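Local atomic coordinates of putative NADPH:quinone reductase (Bacillus thuringiensis, PDB entry 3GMS), a protein that is of unknown function but probably reduces quinones with NADPH, as a member of the medium-chain dehydrogenase/reductase superfamily. Residues 33-44 / 98-108. Numbering follows the deposited sequence.
Sequences NEVFVRMLVRPI and TWQEYVKTSAD
Strands 34-43 and 102-106 pair antiparallel in the GroES-like domain of this medium-chain dehydrogenase relative, with Val35 opposite Thr105 and Val37 opposite Val103 as hydrogen-bonded pairs. Ala107 N to Asn33 O (2.8 Å) extends the pairing at one end and Met39 N to Glu101 O at the other, where a water donates to both Met39 O and Glu101 O.

Beyond Met39 and Glu101 the two chains diverge, and Arg42 bridges the gap to the turn at Trp99. Its chain bends at chi2 (88°), and the edge of the guanidinium grips two backbone carbonyls of that turn: NE donates to Thr98 O (3.0 Å) and NH2 to Gln100 O (2.8 Å). Both oxygens lie in the guanidinium plane, yet NH2 stands well above the carbonyl plane of Gln100, away from its lone pairs. The Trp99 indole crosses Ile44 at about a right angle, CZ2 meeting CG1 at 3.7 Å.

On one face of the sheet the rings of Phe36 and Tyr102 are inclined by only 17° yet so displaced that they hardly overlap, Phe36 CZ resting 3.4 Å from Tyr102 CD1. Lys104 CG abuts the edge of the Phe36 ring, while the ammonium group turns to a salt bridge with Glu96. The other face carries Val35, Val37, Val103 and Thr105, whose OG1 bonds to Leu93 O; here Met39 CG presses tightly on Val103 CG2 (3.5 Å).

Pro92 of strand 89-92 packs against Val37, Met39 and Val103 on that face. Strand 34-43 also pairs with strand 71-77, and Arg42 NH1 reaches Leu329 O of strand 326-330, whose Leu329 also touches Ile44 and Trp99.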
ATOM      1  N   ASN A  33      11.065  24.207   7.272  1.00 37.75           N
ATOM      2  CA  ASN A  33       9.973  23.347   7.758  1.00 37.20           C
ATOM      3  C   ASN A  33      10.286  21.841   7.646  1.00 35.18           C
ATOM      4  O   ASN A  33       9.374  21.018   7.734  1.00 35.08           O
ATOM      5  CB  ASN A  33       8.625  23.673   7.071  1.00 37.64           C
ATOM      6  CG  ASN A  33       7.387  23.319   7.955  1.00 42.53           C
ATOM      7  OD1 ASN A  33       7.385  23.531   9.184  1.00 47.26           O
ATOM      8  ND2 ASN A  33       6.333  22.778   7.321  1.00 45.81           N
ATOM      9  N   GLU A  34      11.566  21.499   7.503  1.00 33.84           N
ATOM     10  CA  GLU A  34      11.981  20.094   7.278  1.00 32.55           C
ATOM     11  C   GLU A  34      12.267  19.321   8.562  1.00 30.73           C
ATOM     12  O   GLU A  34      12.689  19.889   9.578  1.00 30.35           O
ATOM     13  CB  GLU A  34      13.238  20.018   6.421  1.00 32.92           C
ATOM     14  CG  GLU A  34      13.074  20.376   4.966  1.00 35.95           C
ATOM     15  CD  GLU A  34      14.303  20.019   4.134  1.00 38.58           C
ATOM     16  OE1 GLU A  34      15.458  20.326   4.538  1.00 35.18           O
ATOM     17  OE2 GLU A  34      14.099  19.428   3.060  1.00 39.75           O
ATOM     18  N   VAL A  35      12.049  18.006   8.495  1.00 27.98           N
ATOM     19  CA  VAL A  35      12.352  17.112   9.611  1.00 26.67           C
ATOM     20  C   VAL A  35      13.361  16.100   9.042  1.00 26.25           C
ATOM     21  O   VAL A  35      13.189  15.661   7.918  1.00 25.70           O
ATOM     22  CB  VAL A  35      11.050  16.449  10.148  1.00 26.38           C
ATOM     23  CG1 VAL A  35      11.356  15.401  11.213  1.00 27.15           C
ATOM     24  CG2 VAL A  35      10.121  17.556  10.725  1.00 25.61           C
ATOM     25  N   PHE A  36      14.405  15.776   9.809  1.00 25.32           N
ATOM     26  CA  PHE A  36      15.519  14.963   9.333  1.00 24.93           C
ATOM     27  C   PHE A  36      15.516  13.665  10.166  1.00 24.43           C
ATOM     28  O   PHE A  36      15.680  13.718  11.396  1.00 26.20           O
ATOM     29  CB  PHE A  36      16.818  15.779   9.529  1.00 24.61           C
ATOM     30  CG  PHE A  36      18.077  15.054   9.136  1.00 23.95           C
ATOM     31  CD1 PHE A  36      18.417  14.916   7.810  1.00 24.95           C
ATOM     32  CD2 PHE A  36      18.945  14.543  10.114  1.00 26.29           C
ATOM     33  CE1 PHE A  36      19.578  14.264   7.452  1.00 26.39           C
ATOM     34  CE2 PHE A  36      20.099  13.891   9.767  1.00 26.97           C
ATOM     35  CZ  PHE A  36      20.427  13.754   8.431  1.00 25.92           C
ATOM     36  N   VAL A  37      15.321  12.504   9.519  1.00 23.45           N
ATOM     37  CA  VAL A  37      14.983  11.307  10.256  1.00 22.32           C
ATOM     38  C   VAL A  37      15.967  10.185   9.913  1.00 21.76           C
ATOM     39  O   VAL A  37      16.185   9.874   8.720  1.00 21.22           O
ATOM     40  CB  VAL A  37      13.528  10.883   9.863  1.00 21.80           C
ATOM     41  CG1 VAL A  37      13.162   9.554  10.527  1.00 21.81           C
ATOM     42  CG2 VAL A  37      12.513  11.989  10.282  1.00 21.75           C
ATOM     43  N   ARG A  38      16.598   9.604  10.934  1.00 22.13           N
ATOM     44  CA  ARG A  38      17.472   8.435  10.712  1.00 22.80           C
ATOM     45  C   ARG A  38      16.567   7.192  10.635  1.00 22.74           C
ATOM     46  O   ARG A  38      15.938   6.837  11.626  1.00 23.42           O
ATOM     47  CB  ARG A  38      18.506   8.284  11.856  1.00 23.92           C
ATOM     48  CG  ARG A  38      19.345   6.967  11.777  1.00 26.70           C
ATOM     49  CD  ARG A  38      20.363   6.818  12.953  1.00 31.59           C
ATOM     50  NE  ARG A  38      19.746   7.131  14.249  1.00 36.34           N
ATOM     51  CZ  ARG A  38      19.139   6.260  15.052  1.00 39.18           C
ATOM     52  NH1 ARG A  38      19.045   4.978  14.715  1.00 38.06           N
ATOM     53  NH2 ARG A  38      18.618   6.683  16.202  1.00 41.26           N
ATOM     54  N   MET A  39      16.510   6.540   9.468  1.00 22.17           N
ATOM     55  CA  MET A  39      15.609   5.372   9.242  1.00 21.27           C
ATOM     56  C   MET A  39      16.036   4.111  10.003  1.00 21.97           C
ATOM     57  O   MET A  39      17.230   3.826  10.156  1.00 22.77           O
ATOM     58  CB  MET A  39      15.528   5.068   7.746  1.00 20.29           C
ATOM     59  CG  MET A  39      14.879   6.217   6.886  1.00 20.81           C
ATOM     60  SD  MET A  39      13.297   6.852   7.508  1.00 14.83           S
ATOM     61  CE  MET A  39      12.268   5.403   7.041  1.00 15.59           C
ATOM     62  N   LEU A  40      15.033   3.354  10.460  1.00 20.66           N
ATOM     63  CA  LEU A  40      15.259   2.101  11.150  1.00 20.55           C
ATOM     64  C   LEU A  40      14.875   1.001  10.206  1.00 20.45           C
ATOM     65  O   LEU A  40      15.694   0.125   9.919  1.00 21.92           O
ATOM     66  CB  LEU A  40      14.397   2.019  12.407  1.00 20.87           C
ATOM     67  CG  LEU A  40      14.728   3.089  13.453  1.00 22.54           C
ATOM     68  CD1 LEU A  40      13.636   3.170  14.513  1.00 23.84           C
ATOM     69  CD2 LEU A  40      16.050   2.739  14.142  1.00 26.47           C
ATOM     70  N   VAL A  41      13.656   1.091   9.653  1.00 19.23           N
ATOM     71  CA  VAL A  41      13.081  -0.072   8.928  1.00 20.21           C
ATOM     72  C   VAL A  41      12.202   0.450   7.790  1.00 19.22           C
ATOM     73  O   VAL A  41      11.383   1.344   7.988  1.00 17.69           O
ATOM     74  CB  VAL A  41      12.217  -0.958   9.843  1.00 21.13           C
ATOM     75  CG1 VAL A  41      11.496  -2.096   9.050  1.00 22.71           C
ATOM     76  CG2 VAL A  41      13.014  -1.517  11.026  1.00 21.85           C
ATOM     77  N   ARG A  42      12.364  -0.108   6.593  1.00 18.09           N
ATOM     78  CA  ARG A  42      11.341   0.138   5.523  1.00 18.74           C
ATOM     79  C   ARG A  42      10.942  -1.207   4.922  1.00 19.91           C
ATOM     80  O   ARG A  42      11.818  -2.064   4.754  1.00 21.03           O
ATOM     81  CB  ARG A  42      11.861   0.996   4.338  1.00 19.84           C
ATOM     82  CG  ARG A  42      12.888   2.059   4.695  1.00 20.27           C
ATOM     83  CD  ARG A  42      14.284   1.459   4.646  1.00 21.21           C
ATOM     84  NE  ARG A  42      15.391   2.388   4.938  1.00 18.43           N
ATOM     85  CZ  ARG A  42      16.450   2.091   5.694  1.00 19.21           C
ATOM     86  NH1 ARG A  42      16.567   0.928   6.334  1.00 21.90           N
ATOM     87  NH2 ARG A  42      17.407   3.011   5.859  1.00 23.29           N
ATOM     88  N   PRO A  43       9.666  -1.361   4.516  1.00 20.20           N
ATOM     89  CA  PRO A  43       9.277  -2.559   3.785  1.00 20.28           C
ATOM     90  C   PRO A  43       9.739  -2.400   2.337  1.00 21.68           C
ATOM     91  O   PRO A  43       9.974  -1.279   1.860  1.00 22.53           O
ATOM     92  CB  PRO A  43       7.744  -2.509   3.866  1.00 21.26           C
ATOM     93  CG  PRO A  43       7.437  -1.005   3.668  1.00 19.14           C
ATOM     94  CD  PRO A  43       8.582  -0.352   4.536  1.00 19.64           C
ATOM     95  N   ILE A  44       9.876  -3.524   1.641  1.00 21.96           N
ATOM     96  CA  ILE A  44       9.957  -3.509   0.197  1.00 21.96           C
ATOM     97  C   ILE A  44       8.570  -3.857  -0.325  1.00 22.85           C
ATOM     98  O   ILE A  44       8.153  -5.018  -0.336  1.00 24.00           O
ATOM     99  CB  ILE A  44      11.023  -4.484  -0.333  1.00 22.42           C
ATOM    100  CG1 ILE A  44      12.407  -4.001   0.172  1.00 22.87           C
ATOM    101  CG2 ILE A  44      10.958  -4.532  -1.902  1.00 22.86           C
ATOM    102  CD1 ILE A  44      13.590  -4.957  -0.144  1.00 24.22           C
ATOM    103  N   THR A  98      12.582   6.583   0.800  1.00 18.70           N
ATOM    104  CA  THR A  98      12.914   6.095   2.135  1.00 18.86           C
ATOM    105  C   THR A  98      14.019   5.091   2.185  1.00 18.04           C
ATOM    106  O   THR A  98      14.478   4.735   3.279  1.00 20.06           O
ATOM    107  CB  THR A  98      11.700   5.520   2.863  1.00 18.77           C
ATOM    108  OG1 THR A  98      11.214   4.377   2.138  1.00 18.02           O
ATOM    109  CG2 THR A  98      10.547   6.577   3.052  1.00 19.36           C
ATOM    110  N   TRP A  99      14.442   4.557   1.034  1.00 19.07           N
ATOM    111  CA  TRP A  99      15.486   3.558   1.100  1.00 19.29           C
ATOM    112  C   TRP A  99      16.851   4.212   1.185  1.00 21.18           C
ATOM    113  O   TRP A  99      17.679   4.094   0.263  1.00 21.61           O
ATOM    114  CB  TRP A  99      15.437   2.657  -0.109  1.00 19.33           C
ATOM    115  CG  TRP A  99      14.182   1.810  -0.178  1.00 18.58           C
ATOM    116  CD1 TRP A  99      13.077   1.859   0.631  1.00 18.97           C
ATOM    117  CD2 TRP A  99      13.920   0.809  -1.173  1.00 20.70           C
ATOM    118  NE1 TRP A  99      12.134   0.885   0.205  1.00 19.79           N
ATOM    119  CE2 TRP A  99      12.649   0.249  -0.898  1.00 20.44           C
ATOM    120  CE3 TRP A  99      14.661   0.317  -2.258  1.00 22.44           C
ATOM    121  CZ2 TRP A  99      12.088  -0.766  -1.695  1.00 23.49           C
ATOM    122  CZ3 TRP A  99      14.102  -0.689  -3.048  1.00 23.66           C
ATOM    123  CH2 TRP A  99      12.838  -1.214  -2.755  1.00 22.13           C
ATOM    124  N   GLN A 100      17.049   4.922   2.278  1.00 20.87           N
ATOM    125  CA  GLN A 100      18.316   5.593   2.531  1.00 22.02           C
ATOM    126  C   GLN A 100      18.473   5.775   4.023  1.00 22.92           C
ATOM    127  O   GLN A 100      17.532   5.588   4.791  1.00 23.09           O
ATOM    128  CB  GLN A 100      18.390   6.954   1.789  1.00 21.67           C
ATOM    129  CG  GLN A 100      17.383   7.962   2.223  1.00 24.35           C
ATOM    130  CD  GLN A 100      17.561   9.310   1.494  1.00 23.95           C
ATOM    131  OE1 GLN A 100      18.698   9.770   1.278  1.00 23.94           O
ATOM    132  NE2 GLN A 100      16.438   9.932   1.103  1.00 22.51           N
ATOM    133  N   GLU A 101      19.673   6.178   4.423  1.00 22.27           N
ATOM    134  CA  GLU A 101      20.040   6.218   5.812  1.00 23.29           C
ATOM    135  C   GLU A 101      19.256   7.321   6.509  1.00 22.73           C
ATOM    136  O   GLU A 101      18.767   7.127   7.630  1.00 23.22           O
ATOM    137  CB  GLU A 101      21.547   6.473   5.932  1.00 24.53           C
ATOM    138  CG  GLU A 101      22.087   6.480   7.356  1.00 26.90           C
ATOM    139  CD  GLU A 101      23.613   6.504   7.407  1.00 33.94           C
ATOM    140  OE1 GLU A 101      24.290   6.477   6.330  1.00 32.25           O
ATOM    141  OE2 GLU A 101      24.120   6.496   8.550  1.00 34.84           O
ATOM    142  N   TYR A 102      19.172   8.478   5.856  1.00 23.70           N
ATOM    143  CA  TYR A 102      18.478   9.625   6.399  1.00 22.72           C
ATOM    144  C   TYR A 102      17.444  10.156   5.423  1.00 22.53           C
ATOM    145  O   TYR A 102      17.751  10.389   4.249  1.00 23.54           O
ATOM    146  CB  TYR A 102      19.463  10.773   6.651  1.00 23.78           C
ATOM    147  CG  TYR A 102      20.603  10.441   7.594  1.00 24.00           C
ATOM    148  CD1 TYR A 102      20.400  10.427   8.971  1.00 26.65           C
ATOM    149  CD2 TYR A 102      21.869  10.167   7.098  1.00 26.28           C
ATOM    150  CE1 TYR A 102      21.450  10.150   9.860  1.00 28.37           C
ATOM    151  CE2 TYR A 102      22.940   9.887   7.967  1.00 29.08           C
ATOM    152  CZ  TYR A 102      22.714   9.886   9.342  1.00 31.35           C
ATOM    153  OH  TYR A 102      23.720   9.644  10.238  1.00 32.23           O
ATOM    154  N   VAL A 103      16.251  10.466   5.929  1.00 22.49           N
ATOM    155  CA  VAL A 103      15.136  10.929   5.085  1.00 21.98           C
ATOM    156  C   VAL A 103      14.620  12.263   5.614  1.00 22.05           C
ATOM    157  O   VAL A 103      14.400  12.401   6.816  1.00 22.84           O
ATOM    158  CB  VAL A 103      13.972   9.902   5.110  1.00 22.09           C
ATOM    159  CG1 VAL A 103      12.693  10.477   4.430  1.00 23.60           C
ATOM    160  CG2 VAL A 103      14.444   8.616   4.429  1.00 21.27           C
ATOM    161  N   LYS A 104      14.433  13.228   4.721  1.00 23.35           N
ATOM    162  CA  LYS A 104      13.757  14.488   5.067  1.00 24.21           C
ATOM    163  C   LYS A 104      12.399  14.586   4.444  1.00 24.67           C
ATOM    164  O   LYS A 104      12.193  14.108   3.317  1.00 25.12           O
ATOM    165  CB  LYS A 104      14.571  15.684   4.564  1.00 24.93           C
ATOM    166  CG  LYS A 104      15.997  15.703   5.082  1.00 28.46           C
ATOM    167  CD  LYS A 104      16.620  17.091   4.898  1.00 32.69           C
ATOM    168  CE  LYS A 104      16.812  17.464   3.454  1.00 36.77           C
ATOM    169  NZ  LYS A 104      17.416  16.333   2.714  1.00 42.01           N
ATOM    170  N   THR A 105      11.479  15.246   5.153  1.00 24.26           N
ATOM    171  CA  THR A 105      10.189  15.561   4.607  1.00 25.67           C
ATOM    172  C   THR A 105       9.674  16.792   5.368  1.00 26.44           C
ATOM    173  O   THR A 105      10.254  17.172   6.402  1.00 27.84           O
ATOM    174  CB  THR A 105       9.149  14.396   4.775  1.00 24.92           C
ATOM    175  OG1 THR A 105       7.943  14.738   4.074  1.00 24.21           O
ATOM    176  CG2 THR A 105       8.805  14.174   6.269  1.00 24.21           C
ATOM    177  N   SER A 106       8.603  17.383   4.871  1.00 26.32           N
ATOM    178  CA  SER A 106       7.958  18.503   5.558  1.00 26.49           C
ATOM    179  C   SER A 106       7.386  18.059   6.919  1.00 27.12           C
ATOM    180  O   SER A 106       6.804  16.951   7.048  1.00 25.36           O
ATOM    181  CB  SER A 106       6.849  19.089   4.673  1.00 27.17           C
ATOM    182  OG  SER A 106       5.940  19.871   5.439  1.00 31.89           O
ATOM    183  N   ALA A 107       7.523  18.922   7.933  1.00 26.27           N
ATOM    184  CA  ALA A 107       6.842  18.679   9.220  1.00 27.16           C
ATOM    185  C   ALA A 107       5.371  18.287   9.099  1.00 26.36           C
ATOM    186  O   ALA A 107       4.875  17.510   9.916  1.00 27.54           O
ATOM    187  CB  ALA A 107       6.962  19.887  10.137  1.00 27.12           C
ATOM    188  N   ASP A 108       4.670  18.844   8.114  1.00 26.70           N
ATOM    189  CA  ASP A 108       3.243  18.538   7.890  1.00 27.89           C
ATOM    190  C   ASP A 108       2.926  17.062   7.760  1.00 26.13           C
ATOM    191  O   ASP A 108       1.830  16.619   8.079  1.00 26.88           O
ATOM    192  CB  ASP A 108       2.724  19.254   6.621  1.00 28.25           C
ATOM    193  CG  ASP A 108       2.626  20.753   6.804  1.00 36.29           C
ATOM    194  OD1 ASP A 108       3.043  21.244   7.883  1.00 40.03           O
ATOM    195  OD2 ASP A 108       2.142  21.424   5.870  1.00 42.60           O
TER
HETATM  196  O   HOH W   1      19.474   4.814   8.821  1.00 25.92           O
HETATM  197  O   HOH W   2       9.043   1.473   1.217  1.00 24.03           O